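Uncharacterized ATP-binding protein MJ1010 (Methanocaldococcus jannaschii DSM 2661, PDB 3BJO) is of unknown function but probably binds ATP, its crystallised C-terminal domain belonging to a family of the helix-turn-helix clan. Local coordinates at residues F93-W96 with N97-R101; K5-L8 with N9-M13; E45-I48 with N49-L53. All coordinates share one frame; numbering follows the deposited sequence. Where two conformers were deposited one is given.

Contact 1: residues F93-W96 with N97-R101; sequences FLVW and NAIKR
Phe93 O takes the amide N-H of Asn97 at 2.9 Å (Phe93 O to Asn97 N) and so opens the i to i+4 bonding of this helix; the Phe93 ring itself turns to Tyr58. Leu94 O has two partners: Ala98 N, and a water that donates to it and accepts from Asn97 ND2. That water, 2.9 Å from both Leu94 O and Asn97 ND2, ties the amide of Asn97 to the turn before it. The other end of the same amide is held too, since Asn97 OD1 receives Arg101 NH2 at 2.7 Å, lying almost in the guanidinium plane. With both ends engaged, the Asn97 amide has little freedom to rotate. Val95 is buried; its CG1 meets Ile99 CD1 at 4.1 Å, and its carbonyl O accepts the amide N-H of Ile99.

Trp96 carries the main side-chain contact. Its CG stands anti to the backbone N (chi1 -162°), and Lys100 crosses one face of the indole. Lys100 CD sits over the five-membered ring, 3.9 Å from its centroid, a CH-pi contact. A bend at chi3 (88°) then carries the chain across to the benzo ring, where NZ forms a cation-pi interaction 3.6 Å from the six-membered centroid and comes within 3.2 Å of Trp96 CH2. The ring is fixed from outside the helix as well: NE1 is hydrogen-bonded to Phe54 O, and Tyr58 meets the indole edge-to-face.

Taken together this is an i to i+4 cation-pi pair of a tryptophan and a lysine on an amphipathic helix: Val95, Ala98 and Ile99 are buried, Arg101 is exposed. It belongs to the C-terminal helix 93-102 of this helix-turn-helix-clan domain, which packs on helix 3-24 where Leu94 and Val95 touch Glu15.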
loop_
_atom_site.group_PDB
_atom_site.type_symbol
_atom_site.label_atom_id
_atom_site.label_comp_id
_atom_site.label_asym_id
_atom_site.label_seq_id
_atom_site.Cartn_x
_atom_site.Cartn_y
_atom_site.Cartn_z
ATOM N N PHE A 93 1.003 2.092 -10.817
ATOM C CA PHE A 93 0.904 0.692 -11.251
ATOM C C PHE A 93 2.134 -0.098 -10.785
ATOM O O PHE A 93 2.088 -1.355 -10.735
ATOM C CB PHE A 93 0.744 0.531 -12.773
ATOM C CG PHE A 93 -0.444 1.267 -13.369
ATOM C CD1 PHE A 93 -1.758 0.775 -13.230
ATOM C CD2 PHE A 93 -0.245 2.459 -14.103
ATOM C CE1 PHE A 93 -2.858 1.444 -13.799
ATOM C CE2 PHE A 93 -1.365 3.146 -14.697
ATOM C CZ PHE A 93 -2.665 2.628 -14.531
ATOM N N LEU A 94 3.232 0.608 -10.484
ATOM C CA LEU A 94 4.441 -0.041 -9.912
ATOM C C LEU A 94 4.097 -0.564 -8.524
ATOM O O LEU A 94 4.509 -1.666 -8.161
ATOM C CB LEU A 94 5.629 0.942 -9.780
ATOM C CG LEU A 94 6.119 1.732 -11.010
ATOM C CD1 LEU A 94 7.223 2.773 -10.642
ATOM C CD2 LEU A 94 6.691 0.755 -12.074
ATOM N N VAL A 95 3.360 0.253 -7.749
ATOM C CA VAL A 95 2.916 -0.151 -6.426
ATOM C C VAL A 95 1.992 -1.359 -6.594
ATOM O O VAL A 95 2.175 -2.342 -5.902
ATOM C CB VAL A 95 2.236 1.012 -5.611
ATOM C CG1 VAL A 95 1.707 0.453 -4.299
ATOM C CG2 VAL A 95 3.256 2.211 -5.334
ATOM N N TRP A 96 1.004 -1.283 -7.502
ATOM C CA TRP A 96 0.113 -2.436 -7.745
ATOM C C TRP A 96 0.859 -3.724 -8.058
ATOM O O TRP A 96 0.614 -4.788 -7.450
ATOM C CB TRP A 96 -0.899 -2.130 -8.860
ATOM C CG TRP A 96 -2.087 -3.061 -8.883
ATOM C CD1 TRP A 96 -2.798 -3.545 -7.802
ATOM C CD2 TRP A 96 -2.718 -3.603 -10.045
ATOM N NE1 TRP A 96 -3.827 -4.369 -8.232
ATOM C CE2 TRP A 96 -3.804 -4.423 -9.596
ATOM C CE3 TRP A 96 -2.475 -3.480 -11.427
ATOM C CZ2 TRP A 96 -4.659 -5.106 -10.487
ATOM C CZ3 TRP A 96 -3.302 -4.184 -12.310
ATOM C CH2 TRP A 96 -4.381 -4.986 -11.835
ATOM N N ASN A 97 1.755 -3.641 -9.045
ATOM C CA ASN A 97 2.531 -4.794 -9.418
ATOM C C ASN A 97 3.291 -5.345 -8.202
ATOM O O ASN A 97 3.346 -6.546 -7.988
ATOM C CB ASN A 97 3.525 -4.444 -10.522
ATOM C CG ASN A 97 4.361 -5.646 -10.925
ATOM O OD1 ASN A 97 3.836 -6.622 -11.489
ATOM N ND2 ASN A 97 5.656 -5.624 -10.542
ATOM N N ALA A 98 3.916 -4.467 -7.422
ATOM C CA ALA A 98 4.680 -4.923 -6.260
ATOM C C ALA A 98 3.770 -5.702 -5.268
ATOM O O ALA A 98 4.102 -6.807 -4.796
ATOM C CB ALA A 98 5.349 -3.719 -5.619
ATOM N N ILE A 99 2.600 -5.152 -4.953
ATOM C CA ILE A 99 1.656 -5.874 -4.111
ATOM C C ILE A 99 1.374 -7.311 -4.643
ATOM O O ILE A 99 1.396 -8.311 -3.889
ATOM C CB ILE A 99 0.313 -5.090 -3.958
ATOM C CG1 ILE A 99 0.525 -3.821 -3.130
ATOM C CG2 ILE A 99 -0.820 -5.999 -3.361
ATOM C CD1 ILE A 99 -0.611 -2.774 -3.330
ATOM N N LYS A 100 1.104 -7.410 -5.936
ATOM C CA LYS A 100 0.759 -8.689 -6.575
ATOM C C LYS A 100 1.952 -9.674 -6.584
ATOM O O LYS A 100 1.769 -10.887 -6.565
ATOM C CB LYS A 100 0.309 -8.450 -8.027
ATOM C CG LYS A 100 -0.966 -7.582 -8.196
ATOM C CD LYS A 100 -1.210 -7.195 -9.677
ATOM C CE LYS A 100 -2.029 -8.247 -10.412
ATOM N NZ LYS A 100 -2.680 -7.708 -11.657
ATOM N N ARG A 101 3.162 -9.132 -6.645
ATOM C CA ARG A 101 4.370 -9.955 -6.646
ATOM C C ARG A 101 4.811 -10.365 -5.243
ATOM O O ARG A 101 5.402 -11.402 -5.073
ATOM C CB ARG A 101 5.521 -9.203 -7.319
ATOM C CG ARG A 101 5.920 -9.737 -8.690
ATOM C CD ARG A 101 4.966 -9.352 -9.782
ATOM N NE ARG A 101 3.890 -10.324 -9.952
ATOM C CZ ARG A 101 2.744 -10.099 -10.619
ATOM N NH1 ARG A 101 1.831 -11.070 -10.699
ATOM N NH2 ARG A 101 2.487 -8.908 -11.184
HETATM O O HOH W 1 6.645 -3.335 -9.110
#

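Contact 2: residues K5-L8 with N9-M13; sequences KDVL and NILLM
Leu8 and Leu12, one turn apart, make the closest apolar side-chain contact here: Leu8 CG lies 3.8 Å from Leu12 CD1, and Leu8 CD1 lies 4.1 Å from Leu12 CG. The two side chains cross obliquely. Leu8 holds CG opposite its own backbone N (chi1 177°), whereas Leu12 places CG opposite the carbonyl carbon (chi1 -74°) and leans back over the preceding turn. That lean also brings Leu12 CG to 3.3 Å from Leu8 O, so the leucine flanks the same carbonyl that its own amide binds. A looser apolar contact joins Val7 CG1 to Leu11 CD1 at 4.5 Å.

The polar part of the contact is carried by the backbone. Four successive i to i+4 hydrogen bonds run from Asn9 N to Lys5 O, Ile10 N to Asp6 O, Leu11 N to Val7 O and Leu12 N to Leu8 O; the last is the shortest at 2.9 Å. Their regularity marks an undistorted alpha-helix through the junction of the two segments. Farther along, Met13 O accepts the hydroxyl of Ser17 within the same helix.

Several side chains of the second segment also rest their carbons against these carbonyls. Ile10 CB comes to 3.2 Å from Val7 O while its CG1 stands by Asp6 O, and Asn9 CB lies 3.3 Å from Asp6 O.

Most of the residues that touch are exposed, for these turns belong to the N-terminal part of helix 3-24, and the centre of the contact lies about 19 Å from the centre of the chain. Leu12, less exposed than the rest, packs with its neighbour Leu11 on Leu94 of helix 93-102, and Leu12 also meets Asn97 of that helix.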
loop_
_atom_site.group_PDB
_atom_site.type_symbol
_atom_site.label_atom_id
_atom_site.label_comp_id
_atom_site.label_asym_id
_atom_site.label_seq_id
_atom_site.Cartn_x
_atom_site.Cartn_y
_atom_site.Cartn_z
ATOM N N LYS A 5 11.652 -1.211 -22.369
ATOM C CA LYS A 5 11.216 -2.353 -21.588
ATOM C C LYS A 5 12.109 -2.496 -20.361
ATOM O O LYS A 5 11.644 -2.664 -19.261
ATOM C CB LYS A 5 11.220 -3.646 -22.443
ATOM C CG LYS A 5 10.784 -4.873 -21.665
ATOM C CD LYS A 5 9.271 -5.162 -21.761
ATOM C CE LYS A 5 8.893 -6.213 -22.856
ATOM N NZ LYS A 5 7.457 -6.751 -22.604
ATOM N N ASP A 6 13.408 -2.418 -20.562
ATOM C CA ASP A 6 14.356 -2.579 -19.445
ATOM C C ASP A 6 14.225 -1.447 -18.431
ATOM O O ASP A 6 14.408 -1.665 -17.275
ATOM C CB ASP A 6 15.797 -2.600 -19.999
ATOM C CG ASP A 6 16.121 -3.925 -20.686
ATOM O OD1 ASP A 6 15.413 -4.929 -20.446
ATOM O OD2 ASP A 6 17.047 -3.975 -21.472
ATOM N N VAL A 7 13.932 -0.236 -18.886
ATOM C CA VAL A 7 13.812 0.912 -17.974
ATOM C C VAL A 7 12.600 0.651 -17.079
ATOM O O VAL A 7 12.701 0.746 -15.876
ATOM C CB VAL A 7 13.619 2.212 -18.767
ATOM C CG1 VAL A 7 12.938 3.311 -17.946
ATOM C CG2 VAL A 7 14.956 2.724 -19.371
ATOM N N LEU A 8 11.461 0.318 -17.664
ATOM C CA LEU A 8 10.267 -0.055 -16.859
ATOM C C LEU A 8 10.549 -1.190 -15.854
ATOM O O LEU A 8 10.028 -1.230 -14.731
ATOM C CB LEU A 8 9.120 -0.467 -17.827
ATOM C CG LEU A 8 7.819 -0.949 -17.115
ATOM C CD1 LEU A 8 7.269 0.138 -16.190
ATOM C CD2 LEU A 8 6.795 -1.330 -18.202
ATOM N N ASN A 9 11.326 -2.181 -16.287
ATOM C CA ASN A 9 11.694 -3.312 -15.427
ATOM C C ASN A 9 12.507 -2.813 -14.198
ATOM O O ASN A 9 12.269 -3.233 -13.058
ATOM C CB ASN A 9 12.561 -4.246 -16.242
ATOM C CG ASN A 9 12.166 -5.648 -16.084
ATOM O OD1 ASN A 9 12.213 -6.205 -14.962
ATOM N ND2 ASN A 9 11.717 -6.265 -17.205
ATOM N N ILE A 10 13.431 -1.881 -14.438
ATOM C CA ILE A 10 14.095 -1.179 -13.334
ATOM C C ILE A 10 13.093 -0.616 -12.339
ATOM O O ILE A 10 13.203 -0.832 -11.131
ATOM C CB ILE A 10 15.000 -0.042 -13.829
ATOM C CG1 ILE A 10 16.207 -0.591 -14.616
ATOM C CG2 ILE A 10 15.556 0.809 -12.641
ATOM C CD1 ILE A 10 16.856 -1.784 -13.945
ATOM N N LEU A 11 12.098 0.098 -12.856
ATOM C CA LEU A 11 11.158 0.832 -12.021
ATOM C C LEU A 11 10.330 -0.176 -11.220
ATOM O O LEU A 11 10.040 0.044 -10.049
ATOM C CB LEU A 11 10.281 1.754 -12.880
ATOM C CG LEU A 11 11.017 2.907 -13.623
ATOM C CD1 LEU A 11 10.095 3.739 -14.532
ATOM C CD2 LEU A 11 11.828 3.778 -12.638
ATOM N N LEU A 12 9.948 -1.265 -11.872
ATOM C CA LEU A 12 9.133 -2.326 -11.281
ATOM C C LEU A 12 9.837 -3.033 -10.115
ATOM O O LEU A 12 9.240 -3.195 -9.026
ATOM C CB LEU A 12 8.694 -3.332 -12.375
ATOM C CG LEU A 12 7.579 -2.897 -13.381
ATOM C CD1 LEU A 12 7.539 -3.780 -14.572
ATOM C CD2 LEU A 12 6.211 -2.887 -12.698
HETATM N N MSE A 13 11.075 -3.457 -10.352
HETATM C CA MSE A 13 11.936 -4.106 -9.353
HETATM C C MSE A 13 12.252 -3.188 -8.179
HETATM O O MSE A 13 12.206 -3.604 -7.013
HETATM C CB MSE A 13 13.254 -4.591 -9.981
HETATM C CG MSE A 13 13.138 -5.711 -11.011
HETATM SE SE MSE A 13 11.912 -7.231 -10.497
HETATM C CE MSE A 13 12.808 -7.846 -8.853
#

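Contact 3: residues E45-I48 with N49-L53; sequences EDII and NALKL
Lys52 lies across Ile48, one helical turn back, and its aliphatic chain can be followed outward from the backbone. CB starts 3.4 Å from Ile48 O, the carbonyl that accepts the amide N-H of Lys52 itself at 2.9 Å (Lys52 N to Ile48 O). CG stays close to that oxygen, at 3.5 Å. CD remains near it as well but now reaches the side chain, coming to 3.5 Å from Ile48 CG2, closer than methyl and methylene carbons usually sit. Past this tight point the chain bends at chi3 (60°). The closeness depends on Ile48 too: CG2 is anti to the backbone N and CG1 anti to the carbonyl carbon (chi1 -60°), which makes CG2 the branch that meets Lys52 CD. Ile48 also packs on Leu23 of helix 3-24.

On the buried side, Ile47 and Leu51 lie side by side and point the same way, with Ile47 CG2 4.1 Å from Leu51 CD1. Leu51 CG additionally covers Ile47 O at 3.5 Å. Around this pair, Ile47 meets Phe22 of helix 3-24 and Tyr72 and Leu73 of helix 67-75, so one isoleucine joins three helices.

At the start of the segment Glu45 O receives Asn49 N at 3.0 Å, and the Asn49 amide group lies beside the same carbonyl. Asp46 OD1 forms a salt bridge with Arg43 NH2, which would partly offset the negative charge of the carboxylate near the helix N-terminus.

The result is a short amphipathic helix, with Ile47, Ala50 and Leu51 buried, packed on helices 67-75 and 3-24. Helix 44-52, strand 60-61, helix 67-75 and the hairpin 79-82/87-90 follow in an order consistent with a winged-helix type of arrangement within the helix-turn-helix clan.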
loop_
_atom_site.group_PDB
_atom_site.type_symbol
_atom_site.label_atom_id
_atom_site.label_comp_id
_atom_site.label_asym_id
_atom_site.label_seq_id
_atom_site.Cartn_x
_atom_site.Cartn_y
_atom_site.Cartn_z
ATOM N N GLU A 45 -0.198 -7.317 10.552
ATOM C CA GLU A 45 -1.218 -8.233 10.045
ATOM C C GLU A 45 -2.350 -7.461 9.375
ATOM O O GLU A 45 -2.832 -7.868 8.368
ATOM C CB GLU A 45 -1.776 -9.148 11.160
ATOM C CG GLU A 45 -0.720 -9.857 12.000
ATOM C CD GLU A 45 -0.020 -8.917 12.992
ATOM O OE1 GLU A 45 -0.584 -8.622 14.051
ATOM O OE2 GLU A 45 1.100 -8.484 12.723
ATOM N N ASP A 46 -2.774 -6.349 9.973
ATOM C CA ASP A 46 -3.911 -5.566 9.472
ATOM C C ASP A 46 -3.540 -4.917 8.123
ATOM O O ASP A 46 -4.365 -4.795 7.180
ATOM C CB ASP A 46 -4.274 -4.419 10.465
ATOM C CG ASP A 46 -4.568 -4.907 11.916
ATOM O OD1 ASP A 46 -5.036 -6.078 12.064
ATOM O OD2 ASP A 46 -4.289 -4.109 12.893
ATOM N N ILE A 47 -2.296 -4.463 8.063
ATOM C CA ILE A 47 -1.776 -3.805 6.885
ATOM C C ILE A 47 -1.711 -4.795 5.684
ATOM O O ILE A 47 -2.134 -4.460 4.564
ATOM C CB ILE A 47 -0.385 -3.190 7.229
ATOM C CG1 ILE A 47 -0.596 -1.931 8.091
ATOM C CG2 ILE A 47 0.388 -2.815 5.920
ATOM C CD1 ILE A 47 0.569 -1.529 9.023
ATOM N N ILE A 48 -1.166 -5.988 5.936
ATOM C CA ILE A 48 -1.077 -7.091 4.955
ATOM C C ILE A 48 -2.464 -7.463 4.483
ATOM O O ILE A 48 -2.717 -7.578 3.298
ATOM C CB ILE A 48 -0.377 -8.315 5.579
ATOM C CG1 ILE A 48 1.073 -7.981 6.034
ATOM C CG2 ILE A 48 -0.514 -9.594 4.704
ATOM C CD1 ILE A 48 2.184 -8.210 5.009
ATOM N N ASN A 49 -3.381 -7.656 5.410
ATOM C CA ASN A 49 -4.765 -7.947 5.022
ATOM C C ASN A 49 -5.389 -6.917 4.071
ATOM O O ASN A 49 -6.016 -7.306 3.107
ATOM C CB ASN A 49 -5.644 -8.232 6.266
ATOM C CG ASN A 49 -5.302 -9.587 6.893
ATOM O OD1 ASN A 49 -4.530 -10.361 6.320
ATOM N ND2 ASN A 49 -5.867 -9.878 8.049
ATOM N N ALA A 50 -5.167 -5.614 4.311
ATOM C CA ALA A 50 -5.758 -4.600 3.471
ATOM C C ALA A 50 -5.109 -4.644 2.085
ATOM O O ALA A 50 -5.780 -4.537 1.044
ATOM C CB ALA A 50 -5.521 -3.198 4.099
ATOM N N LEU A 51 -3.790 -4.750 2.070
ATOM C CA LEU A 51 -3.057 -4.717 0.787
ATOM C C LEU A 51 -3.367 -5.950 -0.062
ATOM O O LEU A 51 -3.372 -5.895 -1.290
ATOM C CB LEU A 51 -1.565 -4.627 1.065
ATOM C CG LEU A 51 -1.095 -3.235 1.500
ATOM C CD1 LEU A 51 0.440 -3.250 1.846
ATOM C CD2 LEU A 51 -1.354 -2.176 0.439
ATOM N N LYS A 52 -3.620 -7.075 0.602
ATOM C CA LYS A 52 -3.877 -8.295 -0.130
ATOM C C LYS A 52 -5.141 -8.128 -0.966
ATOM O O LYS A 52 -5.322 -8.796 -1.998
ATOM C CB LYS A 52 -3.973 -9.502 0.813
ATOM C CG LYS A 52 -2.617 -10.210 0.971
ATOM C CD LYS A 52 -2.469 -11.090 2.225
ATOM C CE LYS A 52 -3.436 -12.199 2.331
ATOM N NZ LYS A 52 -2.924 -13.337 3.215
ATOM N N LEU A 53 -5.991 -7.197 -0.552
ATOM C CA LEU A 53 -7.268 -6.975 -1.259
ATOM C C LEU A 53 -6.994 -6.483 -2.691
ATOM O O LEU A 53 -7.778 -6.710 -3.612
ATOM C CB LEU A 53 -8.150 -5.968 -0.509
ATOM C CG LEU A 53 -8.850 -6.429 0.779
ATOM C CD1 LEU A 53 -9.604 -5.241 1.465
ATOM C CD2 LEU A 53 -9.837 -7.596 0.532
#

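Overall arrangement
Along the chain the order is contact 2, contact 3, contact 1, each within a single helix: 3-24, 44-52 and 93-102. Contact 1 is the middle one in space. Its centre is 12 Å from that of contact 2 and 14 Å from that of contact 3, and it touches both: Leu94 CD2 lies 4.2 Å from Leu8 CD1, while Ile99 CG2 lies 3.3 Å from Leu51 O. Contacts 2 and 3 stand on opposite sides of the chain's centre, 26 Å between centres and about 14 Å at the nearest atoms. The C-terminal helix thus packs on the middle of helix 3-24 and on helix 44-52, and the far end of helix 3-24 also packs on helix 44-52.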